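Local atomic coordinates of uncharacterized protein AF_0924 (Archaeoglobus fulgidus, PDB entry 3DT5), a protein that is of unknown function but is probably anchored in the archaeal cell membrane, its C-terminal domain binding a calcium ion. Residues E44-R55 with L66-D75. Numbering follows the deposited sequence.
With CA (calcium ion), chain B.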
loop_
_atom_site.group_PDB
_atom_site.type_symbol
_atom_site.label_atom_id
_atom_site.label_comp_id
_atom_site.label_asym_id
_atom_site.label_seq_id
_atom_site.Cartn_x
_atom_site.Cartn_y
_atom_site.Cartn_z
ATOM N N GLU A 44 -5.176 0.521 11.471
ATOM C CA GLU A 44 -4.954 1.941 11.159
ATOM C C GLU A 44 -3.567 2.368 11.631
ATOM O O GLU A 44 -2.874 3.135 10.936
ATOM C CB GLU A 44 -6.028 2.807 11.850
ATOM C CG GLU A 44 -7.454 2.590 11.315
ATOM C CD GLU A 44 -8.369 3.804 11.586
ATOM O OE1 GLU A 44 -7.884 4.851 12.087
ATOM O OE2 GLU A 44 -9.583 3.729 11.291
ATOM N N ASP A 45 -3.155 1.902 12.824
ATOM C CA ASP A 45 -1.832 2.276 13.333
ATOM C C ASP A 45 -0.706 1.651 12.496
ATOM O O ASP A 45 0.363 2.293 12.265
ATOM C CB ASP A 45 -1.654 1.912 14.798
ATOM C CG ASP A 45 -2.510 2.769 15.729
ATOM O OD1 ASP A 45 -2.660 3.997 15.500
ATOM O OD2 ASP A 45 -3.029 2.189 16.696
ATOM N N GLU A 46 -0.925 0.425 12.024
ATOM C CA GLU A 46 0.041 -0.198 11.107
ATOM C C GLU A 46 0.203 0.568 9.791
ATOM O O GLU A 46 1.311 0.740 9.315
ATOM C CB GLU A 46 -0.296 -1.668 10.819
ATOM C CG GLU A 46 -0.185 -2.581 12.039
ATOM C CD GLU A 46 -0.914 -3.907 11.822
ATOM O OE1 GLU A 46 -1.477 -4.115 10.711
ATOM O OE2 GLU A 46 -0.930 -4.731 12.754
ATOM N N ILE A 47 -0.897 1.055 9.214
ATOM C CA ILE A 47 -0.816 1.918 8.060
ATOM C C ILE A 47 -0.072 3.218 8.420
ATOM O O ILE A 47 0.802 3.653 7.666
ATOM C CB ILE A 47 -2.239 2.251 7.480
ATOM C CG1 ILE A 47 -2.909 0.955 6.949
ATOM C CG2 ILE A 47 -2.170 3.327 6.348
ATOM C CD1 ILE A 47 -4.353 1.151 6.664
ATOM N N GLU A 48 -0.427 3.857 9.536
ATOM C CA GLU A 48 0.303 5.070 9.933
ATOM C C GLU A 48 1.790 4.832 10.008
ATOM O O GLU A 48 2.592 5.663 9.549
ATOM C CB GLU A 48 -0.148 5.559 11.327
ATOM C CG GLU A 48 -1.421 6.276 11.294
ATOM C CD GLU A 48 -1.250 7.672 10.736
ATOM O OE1 GLU A 48 -0.249 8.355 11.063
ATOM O OE2 GLU A 48 -2.119 8.069 9.967
ATOM N N THR A 49 2.159 3.703 10.611
ATOM C CA THR A 49 3.546 3.302 10.718
ATOM C C THR A 49 4.213 3.087 9.383
ATOM O O THR A 49 5.333 3.597 9.145
ATOM C CB THR A 49 3.668 2.025 11.559
ATOM O OG1 THR A 49 3.254 2.364 12.874
ATOM C CG2 THR A 49 5.162 1.530 11.623
ATOM N N ILE A 50 3.532 2.379 8.483
ATOM C CA ILE A 50 4.106 2.188 7.117
ATOM C C ILE A 50 4.392 3.514 6.402
ATOM O O ILE A 50 5.436 3.676 5.761
ATOM C CB ILE A 50 3.220 1.246 6.244
ATOM C CG1 ILE A 50 3.280 -0.166 6.811
ATOM C CG2 ILE A 50 3.668 1.258 4.776
ATOM C CD1 ILE A 50 2.140 -1.084 6.262
ATOM N N ILE A 51 3.461 4.463 6.503
ATOM C CA ILE A 51 3.555 5.671 5.699
ATOM C C ILE A 51 4.384 6.741 6.400
ATOM O O ILE A 51 4.584 7.830 5.847
ATOM C CB ILE A 51 2.173 6.169 5.209
ATOM C CG1 ILE A 51 1.399 6.812 6.405
ATOM C CG2 ILE A 51 1.459 4.994 4.438
ATOM C CD1 ILE A 51 -0.079 7.270 6.112
ATOM N N THR A 52 4.925 6.415 7.569
ATOM C CA THR A 52 5.855 7.332 8.245
ATOM C C THR A 52 7.186 6.618 8.402
ATOM O O THR A 52 8.147 6.869 7.659
ATOM C CB THR A 52 5.299 7.850 9.596
ATOM O OG1 THR A 52 4.873 6.745 10.414
ATOM C CG2 THR A 52 4.091 8.772 9.362
ATOM N N CYS A 53 7.194 5.704 9.339
ATOM C CA CYS A 53 8.367 4.941 9.724
ATOM C C CYS A 53 8.958 4.054 8.609
ATOM O O CYS A 53 10.128 3.708 8.658
ATOM C CB CYS A 53 7.963 4.060 10.898
ATOM S SG CYS A 53 9.189 2.901 11.364
ATOM N N ARG A 54 8.134 3.642 7.645
ATOM C CA ARG A 54 8.656 2.774 6.562
ATOM C C ARG A 54 8.760 3.461 5.224
ATOM O O ARG A 54 9.059 2.803 4.222
ATOM C CB ARG A 54 7.877 1.462 6.464
ATOM C CG ARG A 54 7.854 0.765 7.812
ATOM C CD ARG A 54 7.444 -0.650 7.718
ATOM N NE ARG A 54 7.138 -1.211 9.035
ATOM C CZ ARG A 54 6.508 -2.378 9.225
ATOM N NH1 ARG A 54 6.129 -3.144 8.177
ATOM N NH2 ARG A 54 6.263 -2.785 10.470
ATOM N N ARG A 55 8.619 4.789 5.200
ATOM C CA ARG A 55 8.870 5.538 3.951
ATOM C C ARG A 55 10.249 5.321 3.377
ATOM O O ARG A 55 10.436 5.417 2.168
ATOM C CB ARG A 55 8.666 7.049 4.182
ATOM C CG ARG A 55 7.211 7.422 4.285
ATOM C CD ARG A 55 7.083 8.906 4.515
ATOM N NE ARG A 55 6.800 9.640 3.282
ATOM C CZ ARG A 55 5.582 9.847 2.768
ATOM N NH1 ARG A 55 4.488 9.360 3.367
ATOM N NH2 ARG A 55 5.472 10.578 1.645
ATOM N N LEU A 66 2.481 9.875 -1.724
ATOM C CA LEU A 66 1.962 9.067 -0.614
ATOM C C LEU A 66 1.589 9.997 0.557
ATOM O O LEU A 66 2.461 10.769 1.009
ATOM C CB LEU A 66 3.032 8.056 -0.148
ATOM C CG LEU A 66 2.666 7.097 1.004
ATOM C CD1 LEU A 66 1.560 6.085 0.538
ATOM C CD2 LEU A 66 3.960 6.366 1.472
ATOM N N PRO A 67 0.314 9.976 1.031
ATOM C CA PRO A 67 -0.059 10.840 2.150
ATOM C C PRO A 67 0.761 10.522 3.424
ATOM O O PRO A 67 1.276 9.401 3.590
ATOM C CB PRO A 67 -1.551 10.471 2.411
ATOM C CG PRO A 67 -2.045 9.947 1.034
ATOM C CD PRO A 67 -0.831 9.166 0.565
HETATM N N MSE A 68 0.872 11.528 4.290
HETATM C CA MSE A 68 1.608 11.435 5.551
HETATM C C MSE A 68 0.739 10.942 6.699
HETATM O O MSE A 68 1.245 10.488 7.719
HETATM C CB MSE A 68 2.049 12.844 5.964
HETATM C CG MSE A 68 3.381 12.859 6.631
HETATM SE SE MSE A 68 4.667 12.598 5.205
HETATM C CE MSE A 68 3.663 13.314 3.664
ATOM N N HIS A 69 -0.564 11.101 6.542
ATOM C CA HIS A 69 -1.530 10.890 7.609
ATOM C C HIS A 69 -2.667 10.034 7.091
ATOM O O HIS A 69 -3.019 10.126 5.929
ATOM C CB HIS A 69 -2.115 12.217 8.095
ATOM C CG HIS A 69 -1.107 13.150 8.686
ATOM N ND1 HIS A 69 -0.488 12.910 9.892
ATOM C CD2 HIS A 69 -0.609 14.330 8.241
ATOM C CE1 HIS A 69 0.357 13.893 10.161
ATOM N NE2 HIS A 69 0.313 14.762 9.169
ATOM N N PHE A 70 -3.262 9.211 7.944
ATOM C CA PHE A 70 -4.341 8.331 7.468
ATOM C C PHE A 70 -5.438 8.114 8.534
ATOM O O PHE A 70 -6.626 8.162 8.201
ATOM C CB PHE A 70 -3.797 6.958 7.043
ATOM C CG PHE A 70 -4.892 5.957 6.733
ATOM C CD1 PHE A 70 -5.647 6.086 5.569
ATOM C CD2 PHE A 70 -5.205 4.939 7.641
ATOM C CE1 PHE A 70 -6.696 5.176 5.295
ATOM C CE2 PHE A 70 -6.258 4.034 7.367
ATOM C CZ PHE A 70 -6.982 4.172 6.182
ATOM N N LYS A 71 -5.018 7.840 9.765
ATOM C CA LYS A 71 -5.896 7.415 10.869
ATOM C C LYS A 71 -7.176 8.229 10.981
ATOM O O LYS A 71 -8.254 7.677 11.176
ATOM C CB LYS A 71 -5.194 7.660 12.212
ATOM C CG LYS A 71 -4.325 6.574 12.702
ATOM C CD LYS A 71 -3.742 6.941 14.082
ATOM C CE LYS A 71 -4.797 6.960 15.184
ATOM N NZ LYS A 71 -4.640 5.829 16.181
ATOM N N PHE A 72 -7.032 9.552 10.985
ATOM C CA PHE A 72 -8.184 10.385 11.226
ATOM C C PHE A 72 -8.919 10.802 9.953
ATOM O O PHE A 72 -9.787 11.664 9.994
ATOM C CB PHE A 72 -7.782 11.562 12.125
ATOM C CG PHE A 72 -7.248 11.117 13.462
ATOM C CD1 PHE A 72 -8.066 10.415 14.356
ATOM C CD2 PHE A 72 -5.915 11.347 13.818
ATOM C CE1 PHE A 72 -7.574 9.973 15.611
ATOM C CE2 PHE A 72 -5.392 10.902 15.067
ATOM C CZ PHE A 72 -6.228 10.228 15.971
ATOM N N LYS A 73 -8.595 10.164 8.834
ATOM C CA LYS A 73 -9.221 10.490 7.559
ATOM C C LYS A 73 -10.214 9.441 7.130
ATOM O O LYS A 73 -10.996 9.665 6.206
ATOM C CB LYS A 73 -8.181 10.616 6.415
ATOM C CG LYS A 73 -6.943 11.481 6.679
ATOM C CD LYS A 73 -7.274 12.872 6.933
ATOM C CE LYS A 73 -6.223 13.739 6.252
ATOM N NZ LYS A 73 -5.391 14.371 7.254
ATOM N N ALA A 74 -10.204 8.285 7.789
ATOM C CA ALA A 74 -11.025 7.155 7.322
ATOM C C ALA A 74 -11.267 6.157 8.461
ATOM O O ALA A 74 -10.583 6.210 9.465
ATOM C CB ALA A 74 -10.320 6.458 6.139
ATOM N N ASP A 75 -12.264 5.286 8.287
ATOM C CA ASP A 75 -12.646 4.230 9.227
ATOM C C ASP A 75 -13.242 3.101 8.436
ATOM O O ASP A 75 -13.832 3.333 7.385
ATOM C CB ASP A 75 -13.755 4.689 10.216
ATOM C CG ASP A 75 -13.251 5.624 11.284
ATOM O OD1 ASP A 75 -12.211 5.318 11.910
ATOM O OD2 ASP A 75 -13.943 6.629 11.572
HETATM CA CA CA B . -9.991 6.170 11.691
HETATM O O HOH W 1 -2.719 10.931 11.455
#
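Ile47 lies against the ring of Phe70, its CD1 3.5 Å from CE2. Phe34, Trp83 and Trp94 meet the same ring edge-to-face, so helix 43-52 is joined here to the aromatic core. Next to it, Glu48 bends at chi2 (-76°) and turns its carboxylate onto the backbone of 66-75. Its OE2 takes two amides: Phe70 N at 2.6 Å, nearly in line with the C-O bond, and Lys71 N at 2.9 Å on the anti side, tilted 25° out of the carboxylate plane. With an alanine in place of Glu48, both amides are likely to lose this acceptor, leaving the backbone at Phe70 and Lys71 less firmly fixed. The Lys71 side chain crosses Glu48 at about a right angle, and its NZ forms a salt bridge to Asp45 OD1 at 2.8 Å. Glu44 grips the calcium ion with both oxygens, each 2.5 Å away. Lys71 O, Ala74 O and Asp75 OD1 also bind it, while Asp75 OD2 is hydrogen-bonded to Tyr86 OH. The calcium charge probably offsets the repulsion between the Glu44 and Asp75 carboxylates, whose OE2 and OD1 come close. Sharing the ion joins the first turn of helix 43-52 to Lys71 and strand 74-75.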